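PDB 6MLX: leucine-rich repeat protein TpLRR from Treponema pallidum, which is of unknown function but is a secreted, probably periplasmic protein whose elongated fold is built from BspA-type leucine-rich repeats. Local coordinates for residues 30-36 against 58-64; 48-54 against 71-77; 170-175 against 192-198. All blocks are in the same frame, centred on the assembly; numbering follows the deposited sequence.

Contact 1 of 3, residues 30-36 against 58-64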
# COMPACT_ATOMS: atom_id res chain seq x y z
N LYS A 30 15.51 14.67 -8.63
CA LYS A 30 14.18 15.26 -8.67
C LYS A 30 13.59 15.09 -10.06
O LYS A 30 13.00 16.01 -10.63
CB LYS A 30 14.19 16.75 -8.27
CG LYS A 30 15.27 17.15 -7.26
CD LYS A 30 14.90 18.39 -6.43
CE LYS A 30 16.16 18.99 -5.77
NZ LYS A 30 16.30 18.55 -4.34
N GLY A 31 13.78 13.91 -10.65
CA GLY A 31 13.16 13.63 -11.93
C GLY A 31 11.66 13.42 -11.78
O GLY A 31 11.09 13.43 -10.68
N ILE A 32 11.00 13.24 -12.91
CA ILE A 32 9.58 12.92 -12.87
C ILE A 32 9.36 11.42 -12.84
O ILE A 32 8.23 10.96 -12.59
CB ILE A 32 8.89 13.57 -14.08
CG1 ILE A 32 9.66 13.21 -15.35
CG2 ILE A 32 8.85 15.07 -13.88
CD1 ILE A 32 8.82 13.22 -16.59
N ALA A 33 10.42 10.63 -13.07
CA ALA A 33 10.33 9.19 -13.24
C ALA A 33 11.64 8.57 -12.79
O ALA A 33 12.71 8.96 -13.26
CB ALA A 33 10.04 8.83 -14.70
N VAL A 34 11.54 7.63 -11.85
CA VAL A 34 12.65 6.81 -11.39
C VAL A 34 12.36 5.38 -11.81
O VAL A 34 11.24 4.89 -11.64
CB VAL A 34 12.82 6.93 -9.86
CG1 VAL A 34 13.75 5.84 -9.31
CG2 VAL A 34 13.33 8.30 -9.50
N VAL A 35 13.35 4.75 -12.44
CA VAL A 35 13.37 3.30 -12.62
C VAL A 35 14.48 2.80 -11.72
O VAL A 35 15.67 2.91 -12.05
CB VAL A 35 13.59 2.89 -14.08
CG1 VAL A 35 13.65 1.37 -14.18
CG2 VAL A 35 12.50 3.45 -14.98
N LEU A 36 14.10 2.29 -10.56
CA LEU A 36 15.06 1.80 -9.59
C LEU A 36 15.90 0.68 -10.20
O LEU A 36 15.33 -0.32 -10.67
CB LEU A 36 14.35 1.29 -8.35
CG LEU A 36 15.27 1.11 -7.17
CD1 LEU A 36 15.65 2.49 -6.69
CD2 LEU A 36 14.59 0.30 -6.06
N SER A 58 8.27 15.70 -6.67
CA SER A 58 8.50 15.74 -8.11
C SER A 58 8.07 14.46 -8.82
O SER A 58 7.83 14.50 -10.03
CB SER A 58 9.98 15.98 -8.39
OG SER A 58 10.73 14.89 -7.89
N LEU A 59 8.00 13.34 -8.12
CA LEU A 59 7.84 12.04 -8.77
C LEU A 59 6.42 11.85 -9.27
O LEU A 59 5.45 12.14 -8.57
CB LEU A 59 8.23 10.92 -7.81
CG LEU A 59 9.75 10.71 -7.82
CD1 LEU A 59 10.21 9.85 -6.66
CD2 LEU A 59 10.14 10.08 -9.15
N VAL A 60 6.32 11.36 -10.51
CA VAL A 60 5.05 10.98 -11.12
C VAL A 60 4.95 9.47 -11.30
O VAL A 60 3.87 8.89 -11.14
CB VAL A 60 4.87 11.72 -12.46
CG1 VAL A 60 3.63 11.24 -13.23
CG2 VAL A 60 4.81 13.22 -12.23
N ARG A 61 6.07 8.82 -11.62
CA ARG A 61 6.11 7.38 -11.86
C ARG A 61 7.36 6.81 -11.22
O ARG A 61 8.45 7.40 -11.32
CB ARG A 61 6.10 7.04 -13.36
CG ARG A 61 5.05 7.73 -14.20
CD ARG A 61 5.57 7.92 -15.63
NE ARG A 61 4.94 9.05 -16.30
CZ ARG A 61 5.61 10.12 -16.73
NH1 ARG A 61 6.93 10.20 -16.56
NH2 ARG A 61 4.96 11.12 -17.34
N VAL A 62 7.20 5.67 -10.55
CA VAL A 62 8.30 4.93 -9.95
C VAL A 62 8.19 3.49 -10.42
O VAL A 62 7.09 2.91 -10.43
CB VAL A 62 8.26 5.00 -8.41
CG1 VAL A 62 9.31 4.08 -7.80
CG2 VAL A 62 8.45 6.43 -7.93
N SER A 63 9.30 2.90 -10.83
CA SER A 63 9.34 1.50 -11.22
C SER A 63 10.31 0.78 -10.30
O SER A 63 11.46 1.21 -10.16
CB SER A 63 9.74 1.34 -12.69
OG SER A 63 9.99 -0.02 -13.01
N LEU A 64 9.85 -0.30 -9.67
CA LEU A 64 10.75 -1.06 -8.82
C LEU A 64 11.10 -2.39 -9.46
O LEU A 64 10.26 -3.00 -10.13
CB LEU A 64 10.11 -1.31 -7.44
CG LEU A 64 9.55 -0.05 -6.78
CD1 LEU A 64 8.86 -0.36 -5.45
CD2 LEU A 64 10.66 0.96 -6.57
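Ala33, Val34 and Val35 pair in turn with Arg61, Val62 and Ser63, joining two short parallel strands whose axes lie 4.8 Å apart. The main-chain bonds alternate as parallel pairing demands: Val34 donates to Arg61 O and its own carbonyl receives Ser63 N, while Leu36 N reaches Ser63 O. At the entry Ile32 O is gripped twice, by Val60 N at 2.9 Å and Arg61 N at 3.2 Å; the Arg61 donor lies in the carbonyl plane and the Val60 donor is tilted out of it. Ser58, its hydroxyl turned between backbone N and carbonyl carbon (chi1 63°), adds a bond from OG to Gly31 O of 3.2 Å. On the buried face Val34 CG2 touches Leu59 CD2 at 3.7 Å, and Leu36 CD2 meets Leu64 CD2. On the other face the extended Arg61 runs alongside Ile32, with NH1 3.6 Å from Ile32 CD1 and Ala33 CB in plane at the guanidinium edge, while Val60 CG1 covers part of one guanidinium face. Stacking short parallel strands from successive coils is the leucine-rich repeat principle, and strand 84-86 continues the sheet. Backbone bonds fix the spacing, aliphatic branches fill the interior, and the outer face mixes small and aliphatic residues with Arg61 and Ser63.

Contact 2 of 3, residues 48-54 against 71-77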
# COMPACT_ATOMS: atom_id res chain seq x y z
N VAL A 48 13.59 -0.94 -0.34
CA VAL A 48 13.47 0.52 -0.32
C VAL A 48 13.27 0.92 1.14
O VAL A 48 12.19 0.71 1.70
CB VAL A 48 12.31 1.02 -1.20
CG1 VAL A 48 12.20 2.54 -1.10
CG2 VAL A 48 12.47 0.58 -2.64
N ALA A 49 14.30 1.52 1.74
CA ALA A 49 14.34 1.73 3.18
C ALA A 49 13.38 2.83 3.64
O ALA A 49 12.83 3.60 2.85
CB ALA A 49 15.76 2.09 3.64
N THR A 50 13.19 2.87 4.96
CA THR A 50 12.44 3.91 5.66
C THR A 50 12.66 5.30 5.06
O THR A 50 13.80 5.76 4.95
CB THR A 50 12.86 3.89 7.14
OG1 THR A 50 12.39 2.68 7.76
CG2 THR A 50 12.29 5.08 7.88
N LYS A 51 11.57 5.95 4.66
CA LYS A 51 11.56 7.36 4.21
C LYS A 51 12.47 7.63 3.01
O LYS A 51 12.91 8.76 2.81
CB LYS A 51 11.94 8.32 5.36
CG LYS A 51 11.02 8.28 6.58
CD LYS A 51 11.47 9.24 7.71
CE LYS A 51 10.41 10.32 7.98
NZ LYS A 51 10.08 10.51 9.46
N ALA A 52 12.77 6.62 2.20
CA ALA A 52 13.76 6.81 1.13
C ALA A 52 13.27 7.80 0.07
O ALA A 52 14.07 8.54 -0.51
CB ALA A 52 14.11 5.46 0.50
N PHE A 53 11.96 7.84 -0.20
CA PHE A 53 11.41 8.83 -1.13
C PHE A 53 10.52 9.82 -0.41
O PHE A 53 9.62 10.41 -1.01
CB PHE A 53 10.63 8.17 -2.27
CG PHE A 53 11.46 7.32 -3.19
CD1 PHE A 53 11.78 7.76 -4.46
CD2 PHE A 53 11.90 6.08 -2.78
CE1 PHE A 53 12.53 6.97 -5.31
CE2 PHE A 53 12.65 5.29 -3.62
CZ PHE A 53 12.97 5.73 -4.89
N TYR A 54 10.74 9.99 0.89
CA TYR A 54 9.92 10.86 1.71
C TYR A 54 9.89 12.28 1.13
O TYR A 54 10.95 12.89 0.90
CB TYR A 54 10.48 10.85 3.13
CG TYR A 54 9.72 11.63 4.15
CD1 TYR A 54 8.73 11.01 4.92
CD2 TYR A 54 9.98 12.97 4.36
CE1 TYR A 54 8.03 11.72 5.87
CE2 TYR A 54 9.28 13.69 5.32
CZ TYR A 54 8.31 13.06 6.07
OH TYR A 54 7.61 13.77 7.02
N ILE A 71 9.26 -2.70 1.17
CA ILE A 71 9.14 -1.25 1.13
C ILE A 71 8.95 -0.77 2.57
O ILE A 71 7.95 -1.12 3.21
CB ILE A 71 7.99 -0.78 0.22
CG1 ILE A 71 8.26 -1.22 -1.22
CG2 ILE A 71 7.80 0.73 0.31
CD1 ILE A 71 7.14 -0.89 -2.18
N GLY A 72 9.92 0.01 3.07
CA GLY A 72 9.96 0.39 4.47
C GLY A 72 8.98 1.49 4.84
O GLY A 72 8.28 2.07 4.01
N GLN A 73 8.95 1.80 6.14
CA GLN A 73 7.94 2.72 6.66
C GLN A 73 8.11 4.12 6.07
O GLN A 73 9.23 4.59 5.85
CB GLN A 73 8.02 2.78 8.19
CG GLN A 73 9.30 3.42 8.71
CD GLN A 73 9.15 4.00 10.11
OE1 GLN A 73 8.54 3.38 10.97
NE2 GLN A 73 9.71 5.20 10.33
N HIS A 74 6.98 4.77 5.78
CA HIS A 74 6.97 6.13 5.24
C HIS A 74 7.84 6.25 3.99
O HIS A 74 8.32 7.34 3.67
CB HIS A 74 7.42 7.16 6.29
CG HIS A 74 6.56 7.24 7.52
ND1 HIS A 74 5.49 8.11 7.62
CD2 HIS A 74 6.63 6.59 8.70
CE1 HIS A 74 4.93 7.97 8.81
NE2 HIS A 74 5.60 7.05 9.48
N ALA A 75 8.06 5.15 3.25
CA ALA A 75 8.98 5.19 2.11
C ALA A 75 8.57 6.23 1.08
O ALA A 75 9.42 6.95 0.53
CB ALA A 75 9.09 3.82 1.45
N PHE A 76 7.28 6.32 0.76
CA PHE A 76 6.81 7.31 -0.20
C PHE A 76 5.83 8.29 0.43
O PHE A 76 5.04 8.91 -0.27
CB PHE A 76 6.17 6.63 -1.41
CG PHE A 76 7.11 5.71 -2.13
CD1 PHE A 76 7.91 6.18 -3.16
CD2 PHE A 76 7.18 4.37 -1.79
CE1 PHE A 76 8.77 5.33 -3.83
CE2 PHE A 76 8.03 3.51 -2.46
CZ PHE A 76 8.83 3.99 -3.48
N ASP A 77 5.88 8.43 1.76
CA ASP A 77 5.09 9.44 2.46
C ASP A 77 5.33 10.81 1.84
O ASP A 77 6.47 11.27 1.73
CB ASP A 77 5.50 9.42 3.94
CG ASP A 77 4.63 10.31 4.83
OD1 ASP A 77 3.89 11.17 4.32
OD2 ASP A 77 4.69 10.12 6.05
O HOH W 1 11.32 0.30 7.26
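Phe53 and Phe76 share nearly the same first torsion (chi1 -65° and -59°, each ring anti to its carbonyl carbon), which sends the two side chains out in the same direction and brings ring over ring. They form an offset stack with centroids 4.7 Å apart and planes 22° from parallel; Phe76 CE1 sits over one face of Phe53, towards the rim, 3.4 Å from Phe53 CD2. Tyr54 and Asp77 repeat the idea with CG anti to the backbone N in both, so that Tyr54 CE1 comes 3.7 Å from Asp77 OD2, ring and carboxylate steeply inclined. That same oxygen takes a nearly straight hydrogen bond of 2.7 Å from His74 ND1 through its anti lone pair, close to the imidazole plane, which helps to set the rotation of the ring.

The backbones follow each other just as closely. Gly72 N bonds to Val48 O at 2.7 Å, Lys51 N to Gln73 O at 3.0 Å, and Phe53 N to Ala75 O at 2.8 Å. The type II turns Ala49-Ala52 and Gly72-Ala75 thereby stack, with Lys51 and His74 at matching positive-phi corners and Lys51 CG lying against His74 CB. Thr50 lies across the Gln73 chain, its OG1 3.3 Å from Gln73 CG, and one water bridges Thr50 OG1 and Gln73 N.

Val48 and Ile71 end strands 43-48 and 70-71, which are parallel neighbours in the mixed sheet, and strand 93-94 comes next. The row of rings goes on, Tyr27 of strand 22-27 meeting Phe53 and Phe99 meeting Phe76 with planes close to parallel, recalling the phenylalanine spine of other leucine-rich repeat proteins, while His97 stacks on His74.

Contact 3 of 3, residues 170-175 against 192-198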
# COMPACT_ATOMS: atom_id res chain seq x y z
N GLY A 170 -13.29 6.64 7.06
CA GLY A 170 -13.28 7.78 6.17
C GLY A 170 -13.39 7.45 4.69
O GLY A 170 -13.15 8.33 3.86
N CYS A 171 -13.72 6.20 4.34
CA CYS A 171 -13.87 5.82 2.93
C CYS A 171 -15.31 6.09 2.54
O CYS A 171 -16.15 5.20 2.42
CB CYS A 171 -13.48 4.36 2.72
SG CYS A 171 -11.70 4.06 2.96
N ARG A 172 -15.60 7.37 2.33
CA ARG A 172 -16.97 7.80 2.13
C ARG A 172 -17.53 7.41 0.77
O ARG A 172 -18.74 7.53 0.57
CB ARG A 172 -17.08 9.30 2.32
CG ARG A 172 -15.99 10.12 1.67
CD ARG A 172 -16.34 11.60 1.78
NE ARG A 172 -15.23 12.46 1.40
CZ ARG A 172 -15.00 12.85 0.15
NH1 ARG A 172 -15.79 12.44 -0.83
NH2 ARG A 172 -13.98 13.65 -0.13
N ASN A 173 -16.71 6.93 -0.17
CA ASN A 173 -17.22 6.48 -1.46
C ASN A 173 -17.17 4.96 -1.62
O ASN A 173 -17.43 4.46 -2.72
CB ASN A 173 -16.45 7.16 -2.59
CG ASN A 173 -17.06 8.48 -2.97
OD1 ASN A 173 -18.26 8.57 -3.24
ND2 ASN A 173 -16.24 9.53 -2.98
N LEU A 174 -16.87 4.23 -0.55
CA LEU A 174 -16.75 2.78 -0.63
C LEU A 174 -18.13 2.15 -0.80
O LEU A 174 -19.02 2.36 0.03
CB LEU A 174 -16.06 2.25 0.63
CG LEU A 174 -15.87 0.74 0.68
CD1 LEU A 174 -15.04 0.27 -0.53
CD2 LEU A 174 -15.20 0.34 1.98
N VAL A 175 -18.32 1.39 -1.88
CA VAL A 175 -19.60 0.75 -2.11
C VAL A 175 -19.50 -0.75 -2.35
O VAL A 175 -20.52 -1.45 -2.27
CB VAL A 175 -20.36 1.42 -3.29
CG1 VAL A 175 -20.55 2.90 -3.03
CG2 VAL A 175 -19.61 1.22 -4.56
N VAL A 192 -16.28 3.25 9.98
CA VAL A 192 -16.63 4.62 10.34
C VAL A 192 -16.47 5.53 9.13
O VAL A 192 -15.45 5.49 8.43
CB VAL A 192 -15.76 5.09 11.52
CG1 VAL A 192 -15.82 6.60 11.67
CG2 VAL A 192 -16.18 4.40 12.82
N GLY A 193 -17.47 6.38 8.89
CA GLY A 193 -17.45 7.32 7.79
C GLY A 193 -17.76 6.75 6.43
O GLY A 193 -17.67 7.48 5.43
N CYS A 194 -18.12 5.46 6.34
CA CYS A 194 -18.39 4.82 5.05
C CYS A 194 -19.86 5.03 4.69
O CYS A 194 -20.69 4.12 4.75
CB CYS A 194 -18.03 3.34 5.11
SG CYS A 194 -16.23 3.03 5.23
N TYR A 195 -20.16 6.26 4.26
CA TYR A 195 -21.55 6.67 4.06
C TYR A 195 -22.24 5.96 2.91
O TYR A 195 -23.47 5.87 2.90
CB TYR A 195 -21.62 8.19 3.84
CG TYR A 195 -21.48 8.93 5.15
CD1 TYR A 195 -22.58 9.07 6.00
CD2 TYR A 195 -20.26 9.45 5.56
CE1 TYR A 195 -22.46 9.71 7.22
CE2 TYR A 195 -20.13 10.09 6.79
CZ TYR A 195 -21.25 10.22 7.61
OH TYR A 195 -21.15 10.86 8.83
N ARG A 196 -21.49 5.43 1.94
CA ARG A 196 -22.09 4.93 0.72
C ARG A 196 -22.21 3.40 0.66
O ARG A 196 -22.59 2.87 -0.38
CB ARG A 196 -21.30 5.46 -0.48
CG ARG A 196 -21.54 6.94 -0.64
CD ARG A 196 -22.17 7.21 -1.98
NE ARG A 196 -21.12 7.34 -2.98
CZ ARG A 196 -21.30 7.12 -4.28
NH1 ARG A 196 -22.48 6.72 -4.72
NH2 ARG A 196 -20.28 7.29 -5.12
N LEU A 197 -21.93 2.69 1.75
CA LEU A 197 -22.09 1.24 1.73
C LEU A 197 -23.54 0.87 1.41
O LEU A 197 -24.46 1.37 2.06
CB LEU A 197 -21.69 0.64 3.08
CG LEU A 197 -20.26 0.92 3.55
CD1 LEU A 197 -20.06 0.32 4.93
CD2 LEU A 197 -19.23 0.39 2.56
N PRO A 198 -23.78 0.02 0.41
CA PRO A 198 -25.16 -0.39 0.10
C PRO A 198 -25.78 -1.19 1.24
O PRO A 198 -25.10 -1.79 2.07
CB PRO A 198 -25.00 -1.27 -1.15
CG PRO A 198 -23.63 -0.99 -1.66
CD PRO A 198 -22.80 -0.59 -0.49
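From its CB, which lies 3.5 Å from Arg172 O and also rests against Val175 CG1, the Arg196 side chain passes over the neighbouring turn. CG continues along the same carbonyl, 3.1 Å from Arg172 O. Bends at chi2 (-119°) and chi3 (-86°) then swing the guanidinium round to Asn173 OD1, which it meets with NE and NH2 together, both bonds going to the one oxygen: NE donates at 3.1 Å and NH2 at 3.0 Å, and CZ faces OD1 between the two donors. The oxygen lies almost in the guanidinium plane, yet the amide and guanidinium planes stand 84° apart. Asn173 is itself steadied by its ND2, which bonds to Ala149 O in the preceding coil.

Both segments are built alike, as expected of successive coils in a leucine-rich repeat solenoid. A positive-phi glycine, Gly170 or Gly193, precedes an inverse gamma turn centred on Cys171 or Cys194, and a type I turn starts at each cysteine. Gly170 N bonds to Val192 O at 2.8 Å, holding one coil against the next. Inside, Cys194 SG packs against Cys171 CB at 4.0 Å, and Leu197 CD2 lies 3.9 Å from Leu174 CG and close to Leu174 O, the two leucines crossing at a slant. Past Leu197 the likeness ends, for Pro198 takes the N-cap position of helix 199-207, and its CD approaches Val175 O to 3.0 Å.

How the contacts relate
Contacts 1 and 2 alternate along the chain, 30-36, 48-54, 58-64, 71-77, and so interlock within the N-terminal part of the solenoid, their centres 14 Å apart. Contact 1 belongs to the parallel sheet of strands 33-35, 61-63 and 84-86, contact 2 to the turns leaving strands 43-48 and 70-71 of the mixed sheet. Between them lies a shared core: Leu59 CD1 touches Phe53 CD1 at 3.4 Å and Leu64 CD1 meets Ile71 CD1. Contact 3 comes later, across the chain's centre from contact 2, its centre about 29 Å from that of contact 2, where the coils give way to helix 199-207. Coil-on-coil packing thus recurs at both ends of an elongated, largely helix-free protein.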